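Side-chain contacts in 4-hydroxythreonine-4-phosphate dehydrogenase (Legionella pneumophila subsp. pneumophila, PDB 6XMY), which probably catalyses the NAD(P)-dependent oxidation of 4-(phosphooxy)-L-threonine, a step in the biosynthesis of pyridoxine 5'-phosphate, with the help of a divalent metal ion: residues 244-248 / 249-253; 265-268 / 269-272; 274-277 / 278-282; 314-317 / 318-322. All blocks are in the same frame, centred on the assembly; numbering follows the deposited sequence. Where two conformers were deposited one is given.

Interaction 1. Residues 244-248 / 249-253; sequences GPLPA and DTMFI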
loop_
_atom_site.group_PDB
_atom_site.type_symbol
_atom_site.label_atom_id
_atom_site.label_comp_id
_atom_site.label_asym_id
_atom_site.label_seq_id
_atom_site.Cartn_x
_atom_site.Cartn_y
_atom_site.Cartn_z
ATOM N N GLY A 244 7.014 15.375 -19.089
ATOM C CA GLY A 244 8.028 14.351 -19.142
ATOM C C GLY A 244 8.325 13.952 -20.571
ATOM O O GLY A 244 7.760 14.502 -21.515
ATOM N N PRO A 245 9.213 12.968 -20.763
ATOM C CA PRO A 245 9.899 12.226 -19.698
ATOM C C PRO A 245 11.041 13.022 -19.066
ATOM O O PRO A 245 11.786 13.709 -19.767
ATOM C CB PRO A 245 10.464 11.013 -20.436
ATOM C CG PRO A 245 10.700 11.528 -21.833
ATOM C CD PRO A 245 9.527 12.438 -22.101
ATOM N N LEU A 246 11.167 12.926 -17.759
ATOM C CA LEU A 246 12.176 13.631 -16.987
ATOM C C LEU A 246 13.255 12.670 -16.489
ATOM O O LEU A 246 12.997 11.484 -16.269
ATOM C CB LEU A 246 11.522 14.292 -15.769
ATOM C CG LEU A 246 10.445 15.324 -16.097
ATOM C CD1 LEU A 246 9.748 15.767 -14.818
ATOM C CD2 LEU A 246 11.062 16.503 -16.823
ATOM N N PRO A 247 14.476 13.155 -16.290
ATOM C CA PRO A 247 15.522 12.288 -15.740
ATOM C C PRO A 247 15.251 12.017 -14.268
ATOM O O PRO A 247 15.084 12.943 -13.471
ATOM C CB PRO A 247 16.797 13.110 -15.940
ATOM C CG PRO A 247 16.320 14.535 -15.934
ATOM C CD PRO A 247 14.976 14.503 -16.618
ATOM N N ALA A 248 15.215 10.733 -13.906
ATOM C CA ALA A 248 14.820 10.374 -12.548
ATOM C C ALA A 248 15.807 10.863 -11.500
ATOM O O ALA A 248 15.424 11.038 -10.338
ATOM C CB ALA A 248 14.645 8.860 -12.419
ATOM N N ASP A 249 17.068 11.072 -11.874
ATOM C CA ASP A 249 18.060 11.448 -10.881
ATOM C C ASP A 249 17.935 12.896 -10.437
ATOM O O ASP A 249 18.482 13.239 -9.388
ATOM C CB ASP A 249 19.482 11.118 -11.337
ATOM C CG ASP A 249 19.923 11.930 -12.537
ATOM O OD1 ASP A 249 19.118 12.115 -13.481
ATOM O OD2 ASP A 249 21.092 12.383 -12.533
ATOM N N THR A 250 17.201 13.747 -11.173
ATOM C CA THR A 250 16.921 15.097 -10.688
ATOM C C THR A 250 15.440 15.470 -10.621
ATOM O O THR A 250 15.120 16.538 -10.090
ATOM C CB THR A 250 17.671 16.154 -11.513
ATOM O OG1 THR A 250 17.347 15.994 -12.900
ATOM C CG2 THR A 250 19.184 16.039 -11.302
ATOM N N MET A 251 14.528 14.608 -11.085
ATOM C CA MET A 251 13.105 14.953 -11.141
ATOM C C MET A 251 12.544 15.277 -9.763
ATOM O O MET A 251 11.646 16.116 -9.627
ATOM C CB MET A 251 12.334 13.767 -11.733
ATOM C CG MET A 251 10.819 13.901 -11.714
ATOM S SD MET A 251 9.969 12.522 -12.531
ATOM C CE MET A 251 10.051 11.237 -11.291
ATOM N N PHE A 252 13.040 14.600 -8.729
ATOM C CA PHE A 252 12.509 14.753 -7.378
ATOM C C PHE A 252 13.031 15.994 -6.664
ATOM O O PHE A 252 12.606 16.263 -5.534
ATOM C CB PHE A 252 12.818 13.504 -6.546
ATOM C CG PHE A 252 12.199 12.247 -7.095
ATOM C CD1 PHE A 252 10.842 11.998 -6.931
ATOM C CD2 PHE A 252 12.970 11.312 -7.772
ATOM C CE1 PHE A 252 10.272 10.845 -7.432
ATOM C CE2 PHE A 252 12.404 10.157 -8.274
ATOM C CZ PHE A 252 11.050 9.924 -8.104
ATOM N N ILE A 253 13.932 16.744 -7.284
ATOM C CA ILE A 253 14.407 18.005 -6.731
ATOM C C ILE A 253 13.467 19.117 -7.184
ATOM O O ILE A 253 13.346 19.394 -8.383
ATOM C CB ILE A 253 15.845 18.292 -7.183
ATOM C CG1 ILE A 253 16.765 17.133 -6.793
ATOM C CG2 ILE A 253 16.319 19.598 -6.589
ATOM C CD1 ILE A 253 18.117 17.209 -7.443
HETATM O O HOH W 1 15.371 13.075 -8.476
#
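Leu246 lays its CB and CD1 against the middle of the Met251 side chain, with Leu246 CD1 3.8 Å from Met251 CG. The two side chains cross at about a right angle; Leu246 CB and CD1 both touch CG and SD in the methionine conformer given. Met251 CG stands anti to the backbone N (chi1 173°), which directs the chain to the leucine. After this apolar pair the chain leaves strand 241-246 and turns at once into a short, weakly bonded helix around 249-251. Pro247 O is the acceptor that starts the turn. It takes a hydrogen bond from Thr250 N at 3.2 Å, the donor lying above the carbonyl plane, and a weak one from Met251 N at 3.0 Å. On the outer side of the turn two oxygens lie to the same side of the proline ring, with Pro247 CB 3.5 Å from Asp249 OD1 and Pro247 CG 3.5 Å from Thr250 OG1. One water then carries the turn onward, donating to Ala248 O and accepting from Phe252 N, both at 2.8 Å. Outside the turn, Met251 packs on Ala208 of strand 204-208, and Phe252 meets the ring of Tyr263. The contact thus pairs a greasy inner side, turned to the neighbouring strand, with a polar outer side, and a water replaces the direct helical bond between Ala248 and Phe252.

Interaction 2. Residues 265-268 / 269-272; sequences AMYH and DQGL. With ZN (zinc ion), chain K.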
loop_
_atom_site.group_PDB
_atom_site.type_symbol
_atom_site.label_atom_id
_atom_site.label_comp_id
_atom_site.label_asym_id
_atom_site.label_seq_id
_atom_site.Cartn_x
_atom_site.Cartn_y
_atom_site.Cartn_z
ATOM N N ALA A 265 7.022 7.129 -11.570
ATOM C CA ALA A 265 8.252 6.417 -11.869
ATOM C C ALA A 265 7.925 5.178 -12.692
ATOM O O ALA A 265 6.857 4.577 -12.544
ATOM C CB ALA A 265 8.993 6.026 -10.587
ATOM N N MET A 266 8.853 4.812 -13.577
ATOM C CA MET A 266 8.627 3.683 -14.472
ATOM C C MET A 266 8.737 2.346 -13.755
ATOM O O MET A 266 8.103 1.372 -14.182
ATOM C CB MET A 266 9.586 3.752 -15.657
ATOM C CG MET A 266 9.229 4.872 -16.618
ATOM S SD MET A 266 7.691 4.571 -17.526
ATOM C CE MET A 266 6.976 6.221 -17.592
ATOM N N TYR A 267 9.516 2.276 -12.672
ATOM C CA TYR A 267 9.748 1.009 -11.999
ATOM C C TYR A 267 10.098 1.236 -10.533
ATOM O O TYR A 267 10.447 2.341 -10.104
ATOM C CB TYR A 267 10.804 0.155 -12.732
ATOM C CG TYR A 267 12.144 0.843 -12.886
ATOM C CD1 TYR A 267 12.387 1.723 -13.942
ATOM C CD2 TYR A 267 13.161 0.626 -11.964
ATOM C CE1 TYR A 267 13.612 2.363 -14.081
ATOM C CE2 TYR A 267 14.380 1.254 -12.092
ATOM C CZ TYR A 267 14.604 2.122 -13.141
ATOM O OH TYR A 267 15.826 2.741 -13.229
ATOM N N HIS A 268 9.997 0.146 -9.777
ATOM C CA HIS A 268 9.994 0.165 -8.317
ATOM C C HIS A 268 11.180 0.943 -7.732
ATOM O O HIS A 268 11.004 1.908 -6.975
ATOM C CB HIS A 268 9.998 -1.303 -7.864
ATOM C CG HIS A 268 9.904 -1.500 -6.387
ATOM N ND1 HIS A 268 10.981 -1.340 -5.537
ATOM C CD2 HIS A 268 8.882 -1.946 -5.623
ATOM C CE1 HIS A 268 10.608 -1.635 -4.305
ATOM N NE2 HIS A 268 9.337 -1.993 -4.330
ATOM N N ASP A 269 12.401 0.513 -8.044
ATOM C CA ASP A 269 13.569 1.135 -7.433
ATOM C C ASP A 269 13.942 2.473 -8.056
ATOM O O ASP A 269 14.905 3.096 -7.599
ATOM C CB ASP A 269 14.778 0.194 -7.472
ATOM C CG ASP A 269 14.696 -0.932 -6.442
ATOM O OD1 ASP A 269 13.771 -0.948 -5.594
ATOM O OD2 ASP A 269 15.580 -1.814 -6.474
ATOM N N GLN A 270 13.212 2.928 -9.080
ATOM C CA GLN A 270 13.434 4.261 -9.625
ATOM C C GLN A 270 12.742 5.326 -8.784
ATOM O O GLN A 270 13.202 6.472 -8.739
ATOM C CB GLN A 270 12.920 4.335 -11.062
ATOM C CG GLN A 270 13.405 5.563 -11.814
ATOM C CD GLN A 270 12.736 5.722 -13.154
ATOM O OE1 GLN A 270 11.512 5.595 -13.260
ATOM N NE2 GLN A 270 13.526 6.017 -14.190
ATOM N N GLY A 271 11.639 4.974 -8.121
ATOM C CA GLY A 271 10.853 5.961 -7.400
ATOM C C GLY A 271 10.791 5.782 -5.896
ATOM O O GLY A 271 10.744 6.764 -5.152
ATOM N N LEU A 272 10.794 4.548 -5.433
ATOM C CA LEU A 272 10.611 4.332 -4.004
ATOM C C LEU A 272 11.812 4.688 -3.124
ATOM O O LEU A 272 11.607 5.121 -1.985
ATOM C CB LEU A 272 10.113 2.916 -3.711
ATOM C CG LEU A 272 8.794 2.563 -4.399
ATOM C CD1 LEU A 272 8.230 1.279 -3.796
ATOM C CD2 LEU A 272 7.781 3.717 -4.344
HETATM ZN ZN ZN K . 8.299 -3.138 -2.729
HETATM O O HOH W 2 6.691 -4.081 -1.483
HETATM O O HOH W 3 6.884 -1.932 -2.811
#
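The metal site and the N-terminal turn of helix 268-279 coincide here: Tyr267 occupies the N-cap position and His268, directly after it, binds the zinc ion through NE2 at 2.2 Å. Two waters and His168 of the same chain also coordinate the metal. The other ring nitrogen is held as well, since His268 ND1 donates to Asp269 OD1 at 2.8 Å. The carboxylate oxygen lies in the imidazole plane but is met from above its own plane, the two groups being turned 63° apart. This second-shell bond fixes the ring rotation and would probably make NE2 a somewhat better donor to the metal. Leu272 CD1 covers one face of the same ring in a CH-pi contact, 3.7 Å from its centroid and offset toward the rim. Gln270 runs across Tyr267 at about a right angle. Its CB sits over the centre of the phenol ring, 3.5 Å from the centroid, a second CH-pi contact. With CG anti to the backbone N (chi1 -166°) and the chain extended, the amide lies above the CE1 rim of the ring, its plane 28° from that of the ring, and reaches back to the strand end. Gln270 NE2 is bonded to Gly209 O, so both ends of the amide are engaged. Gly271 packs its CA 3.7 Å from Ala265 CB, bringing the helix close to the end of strand 262-265. Gln270 OE1 accepts from Met266 N at 2.8 Å, nearly along the axis of its carbonyl.

Interaction 3. Residues 274-277 / 278-282; sequences VLKY and AGFNE. With NAD (nicotinamide-adenine-dinucleotide), chain B.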
loop_
_atom_site.group_PDB
_atom_site.type_symbol
_atom_site.label_atom_id
_atom_site.label_comp_id
_atom_site.label_asym_id
_atom_site.label_seq_id
_atom_site.Cartn_x
_atom_site.Cartn_y
_atom_site.Cartn_z
ATOM N N VAL A 274 13.866 7.322 -3.178
ATOM C CA VAL A 274 13.781 8.731 -2.789
ATOM C C VAL A 274 12.611 8.953 -1.842
ATOM O O VAL A 274 12.733 9.653 -0.830
ATOM C CB VAL A 274 13.685 9.648 -4.026
ATOM C CG1 VAL A 274 13.173 11.036 -3.621
ATOM C CG2 VAL A 274 15.032 9.780 -4.724
ATOM N N LEU A 275 11.450 8.380 -2.164
ATOM C CA LEU A 275 10.278 8.614 -1.329
ATOM C C LEU A 275 10.506 8.106 0.089
ATOM O O LEU A 275 10.212 8.806 1.065
ATOM C CB LEU A 275 9.026 7.994 -1.954
ATOM C CG LEU A 275 7.724 8.275 -1.185
ATOM C CD1 LEU A 275 6.559 8.500 -2.126
ATOM C CD2 LEU A 275 7.411 7.161 -0.173
ATOM N N LYS A 276 11.067 6.899 0.224
ATOM C CA LYS A 276 11.292 6.362 1.559
ATOM C C LYS A 276 12.412 7.095 2.276
ATOM O O LYS A 276 12.362 7.251 3.500
ATOM C CB LYS A 276 11.538 4.855 1.500
ATOM C CG LYS A 276 10.298 4.079 1.053
ATOM C CD LYS A 276 10.464 2.580 1.216
ATOM C CE LYS A 276 9.300 1.836 0.616
ATOM N NZ LYS A 276 9.381 0.379 0.948
ATOM N N TYR A 277 13.414 7.575 1.536
ATOM C CA TYR A 277 14.446 8.382 2.170
ATOM C C TYR A 277 13.838 9.638 2.781
ATOM O O TYR A 277 14.186 10.033 3.902
ATOM C CB TYR A 277 15.515 8.742 1.138
ATOM C CG TYR A 277 16.696 9.474 1.720
ATOM C CD1 TYR A 277 17.728 8.779 2.347
ATOM C CD2 TYR A 277 16.780 10.860 1.655
ATOM C CE1 TYR A 277 18.816 9.445 2.882
ATOM C CE2 TYR A 277 17.867 11.531 2.176
ATOM C CZ TYR A 277 18.878 10.821 2.798
ATOM O OH TYR A 277 19.965 11.485 3.326
ATOM N N ALA A 278 12.903 10.264 2.065
ATOM C CA ALA A 278 12.270 11.486 2.548
ATOM C C ALA A 278 11.245 11.222 3.648
ATOM O O ALA A 278 11.121 12.029 4.576
ATOM C CB ALA A 278 11.603 12.219 1.387
ATOM N N GLY A 279 10.492 10.122 3.567
ATOM C CA GLY A 279 9.339 9.981 4.442
ATOM C C GLY A 279 8.996 8.596 4.950
ATOM O O GLY A 279 7.824 8.320 5.209
ATOM N N PHE A 280 10.004 7.746 5.153
ATOM C CA PHE A 280 9.788 6.344 5.524
ATOM C C PHE A 280 8.769 6.169 6.647
ATOM O O PHE A 280 7.894 5.302 6.570
ATOM C CB PHE A 280 11.130 5.731 5.933
ATOM C CG PHE A 280 11.091 4.244 6.160
ATOM C CD1 PHE A 280 11.541 3.707 7.352
ATOM C CD2 PHE A 280 10.646 3.388 5.171
ATOM C CE1 PHE A 280 11.528 2.341 7.561
ATOM C CE2 PHE A 280 10.633 2.024 5.370
ATOM C CZ PHE A 280 11.071 1.499 6.567
ATOM N N ASN A 281 8.872 6.965 7.713
ATOM C CA ASN A 281 8.024 6.749 8.887
ATOM C C ASN A 281 6.688 7.474 8.821
ATOM O O ASN A 281 5.930 7.444 9.797
ATOM C CB ASN A 281 8.779 7.078 10.174
ATOM C CG ASN A 281 9.966 6.171 10.382
ATOM O OD1 ASN A 281 9.834 4.944 10.364
ATOM N ND2 ASN A 281 11.135 6.762 10.558
ATOM N N GLU A 282 6.369 8.112 7.701
ATOM C CA GLU A 282 5.068 8.744 7.534
ATOM C C GLU A 282 4.346 8.304 6.274
ATOM O O GLU A 282 3.149 8.586 6.142
ATOM C CB GLU A 282 5.203 10.274 7.498
ATOM C CG GLU A 282 5.752 10.788 6.173
ATOM C CD GLU A 282 5.520 12.273 5.962
ATOM O OE1 GLU A 282 6.487 13.050 6.112
ATOM O OE2 GLU A 282 4.374 12.661 5.641
HETATM P PA NAD B . 11.675 -4.290 5.353
HETATM O O1A NAD B . 11.249 -5.546 6.088
HETATM O O2A NAD B . 11.058 -2.909 5.428
HETATM O O5B NAD B . 13.249 -4.110 6.029
HETATM C C5B NAD B . 13.914 -2.988 5.499
HETATM C C4B NAD B . 14.632 -2.225 6.628
HETATM O O4B NAD B . 13.667 -1.367 7.282
HETATM C C3B NAD B . 15.155 -3.241 7.681
HETATM O O3B NAD B . 16.385 -2.707 8.139
HETATM C C2B NAD B . 14.026 -3.217 8.753
HETATM O O2B NAD B . 14.489 -3.486 10.044
HETATM C C1B NAD B . 13.591 -1.719 8.669
HETATM N N9A NAD B . 12.185 -1.513 8.999
HETATM C C8A NAD B . 11.030 -1.922 8.309
HETATM N N7A NAD B . 9.917 -1.526 8.904
HETATM C C5A NAD B . 10.338 -0.814 10.018
HETATM C C6A NAD B . 9.640 -0.149 11.047
HETATM N N6A NAD B . 8.281 -0.115 11.033
HETATM N N1A NAD B . 10.326 0.479 12.047
HETATM C C2A NAD B . 11.692 0.421 12.001
HETATM N N3A NAD B . 12.493 -0.173 11.096
HETATM C C4A NAD B . 11.764 -0.790 10.103
HETATM O O3 NAD B . 11.708 -4.749 3.799
HETATM P PN NAD B . 12.671 -5.782 3.080
HETATM O O1N NAD B . 12.982 -5.359 1.665
HETATM O O2N NAD B . 13.610 -6.386 4.070
HETATM O O5D NAD B . 11.592 -7.145 2.722
HETATM C C5D NAD B . 11.151 -7.857 3.831
HETATM C C4D NAD B . 9.851 -8.555 3.425
HETATM O O4D NAD B . 8.789 -7.569 3.485
HETATM C C3D NAD B . 9.925 -9.034 1.934
HETATM O O3D NAD B . 9.201 -10.229 1.880
HETATM C C2D NAD B . 9.189 -7.907 1.173
HETATM O O2D NAD B . 8.527 -8.319 0.010
HETATM C C1D NAD B . 8.098 -7.623 2.243
HETATM N N1N NAD B . 7.465 -6.273 2.050
HETATM C C2N NAD B . 6.103 -6.234 2.186
HETATM C C3N NAD B . 5.417 -5.026 2.032
HETATM C C7N NAD B . 3.948 -5.097 2.214
HETATM O O7N NAD B . 3.398 -6.153 2.534
HETATM N N7N NAD B . 3.245 -3.923 2.037
HETATM C C4N NAD B . 6.127 -3.848 1.736
HETATM C C5N NAD B . 7.527 -3.921 1.616
HETATM C C6N NAD B . 8.194 -5.153 1.768
#
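Lys276 passes obliquely along the edge of the Phe280 ring, one helical turn further on. Its CB starts 4.1 Å from Phe280 CD2, CG keeps a similar distance, and CD makes the nearest approach, 4.0 Å from Phe280 CD2 and within reach of CE2 too. Beyond CD the extended chain leaves the ring, and the ammonium NZ is hydrogen-bonded to Asp298 O. The lysine is predicted to bind substrate, and its side chain comes about 5 Å from the zinc ion, so the phenylalanine borders the stem of a probable active-site group. Phe280 has CG anti to its own amide nitrogen (chi1 -172°), which carries the ring out to the cofactor. There Phe280 CZ lies 3.8 Å from C8A of the NAD adenine: the phenyl edge, CE1 and CZ, is turned to the face of the adenine's five-membered ring. The backbone of the turn carries Ala278 N to Val274 O at 3.0 Å and Gly279 N to Leu275 O at 2.8 Å. A weak bond of 2.9 Å from Phe280 N to Lys276 O follows. Helix 268-279 rests here on strand 152-156, where Leu275 and Lys276 touch Leu155, while His299 packs against Phe280 from a loop and Glu282 OE2, in the conformer given, is hydrogen-bonded to Ser158 N just past that strand.

Interaction 4. Residues 314-317 / 318-322; sequences GSML and AAVKM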
loop_
_atom_site.group_PDB
_atom_site.type_symbol
_atom_site.label_atom_id
_atom_site.label_comp_id
_atom_site.label_asym_id
_atom_site.label_seq_id
_atom_site.Cartn_x
_atom_site.Cartn_y
_atom_site.Cartn_z
ATOM N N GLY A 314 4.865 4.621 12.819
ATOM C CA GLY A 314 4.412 5.822 12.135
ATOM C C GLY A 314 3.718 5.550 10.816
ATOM O O GLY A 314 2.692 6.169 10.509
ATOM N N SER A 315 4.262 4.629 10.015
ATOM C CA SER A 315 3.632 4.319 8.733
ATOM C C SER A 315 2.266 3.668 8.927
ATOM O O SER A 315 1.298 4.030 8.248
ATOM C CB SER A 315 4.531 3.428 7.882
ATOM O OG SER A 315 3.902 3.148 6.647
ATOM N N MET A 316 2.156 2.709 9.850
ATOM C CA MET A 316 0.855 2.102 10.127
ATOM C C MET A 316 -0.156 3.156 10.561
ATOM O O MET A 316 -1.298 3.182 10.075
ATOM C CB MET A 316 0.998 1.013 11.187
ATOM C CG MET A 316 -0.353 0.447 11.638
ATOM S SD MET A 316 -1.343 -0.330 10.329
ATOM C CE MET A 316 -0.574 -1.947 10.275
ATOM N N LEU A 317 0.246 4.048 11.474
ATOM C CA LEU A 317 -0.683 5.070 11.950
ATOM C C LEU A 317 -1.117 5.979 10.813
ATOM O O LEU A 317 -2.302 6.319 10.695
ATOM C CB LEU A 317 -0.056 5.875 13.089
ATOM C CG LEU A 317 0.057 5.160 14.434
ATOM C CD1 LEU A 317 1.032 5.906 15.354
ATOM C CD2 LEU A 317 -1.313 5.050 15.088
ATOM N N ALA A 318 -0.171 6.380 9.961
ATOM C CA ALA A 318 -0.507 7.186 8.792
ATOM C C ALA A 318 -1.427 6.433 7.835
ATOM O O ALA A 318 -2.348 7.027 7.257
ATOM C CB ALA A 318 0.771 7.628 8.080
ATOM N N ALA A 319 -1.207 5.122 7.664
ATOM C CA ALA A 319 -2.030 4.342 6.739
ATOM C C ALA A 319 -3.465 4.224 7.234
ATOM O O ALA A 319 -4.411 4.313 6.440
ATOM C CB ALA A 319 -1.431 2.952 6.537
ATOM N N VAL A 320 -3.641 4.020 8.540
ATOM C CA VAL A 320 -4.977 3.977 9.124
ATOM C C VAL A 320 -5.652 5.335 9.000
ATOM O O VAL A 320 -6.829 5.429 8.631
ATOM C CB VAL A 320 -4.900 3.500 10.585
ATOM C CG1 VAL A 320 -6.276 3.594 11.238
ATOM C CG2 VAL A 320 -4.370 2.064 10.662
ATOM N N LYS A 321 -4.921 6.412 9.289
ATOM C CA LYS A 321 -5.527 7.736 9.203
ATOM C C LYS A 321 -5.914 8.080 7.770
ATOM O O LYS A 321 -6.975 8.674 7.533
ATOM C CB LYS A 321 -4.587 8.781 9.802
ATOM C CG LYS A 321 -4.495 8.671 11.315
ATOM C CD LYS A 321 -3.431 9.585 11.894
ATOM C CE LYS A 321 -2.869 9.002 13.183
ATOM N NZ LYS A 321 -1.991 9.959 13.919
ATOM N N MET A 322 -5.089 7.698 6.797
ATOM C CA MET A 322 -5.442 7.972 5.408
ATOM C C MET A 322 -6.677 7.184 4.990
ATOM O O MET A 322 -7.568 7.725 4.321
ATOM C CB MET A 322 -4.264 7.672 4.483
ATOM C CG MET A 322 -4.577 7.958 3.032
ATOM S SD MET A 322 -3.177 7.756 1.935
ATOM C CE MET A 322 -2.075 9.021 2.565
#
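Ser315 O receives the shortest of the helical bonds here, from Ala319 N at 2.8 Å, the donor tilted 19° from the carbonyl plane. The same residue is held at its hydroxyl, for Ser315 OG is hydrogen-bonded to both Ala283 O and Asp298 N, which ties the first turn of helix 314-328 to two other parts of the chain. Around the Ser315 bond run its regular companions: Ala318 N to Gly314 O at 2.9 Å, Val320 N to Met316 O at 2.9 Å and Lys321 N to Leu317 O at 3.0 Å. On the buried side, Met316 and Val320 cross obliquely, with Met316 SD 3.9 Å from Val320 CG2. The methionine bends at chi2 (61°) and again at chi3, and this brings the sulfur alongside the valine branch. Val320 CG2 lies anti to its carbonyl carbon and also rests 3.3 Å from Met316 O. On the exposed side, Lys321 keeps an extended chain whose CG lies 3.3 Å from Leu317 O, so its aliphatic stem brushes the carbonyl of the preceding turn. At the start of the helix, Gly314 N is bonded to Asn312 OD1, next to an Asn312 backbone N that binds NAD. Met316 and Val320 press on strands 12-15 and 117-120, Ala318 and Ala319 on Val284 of strand 284-288, so the helix packs across three strands, while Leu317 meets Leu30 of a loop.

Overall arrangement
The four contacts follow one another along the chain in numerical order. Interactions 2 and 3 share helix 268-279, its start and its end, with centres 14 Å apart; one brings a histidine to the zinc ion, the other a phenylalanine to the NAD adenine. Interaction 1, at strand 241-246, an outermost strand within this chain, packs on this helix: Phe252 lies against Gly271 and Val274, and Ala248 against Gln270. Interaction 4, on helix 314-328, touches the far end of interaction 3, where Glu282 O meets Ala318 CB at 3.2 Å, but stands about 28 Å from interaction 1 between centres. Helix 268-279 and the residues right after it thus join metal site and cofactor pocket.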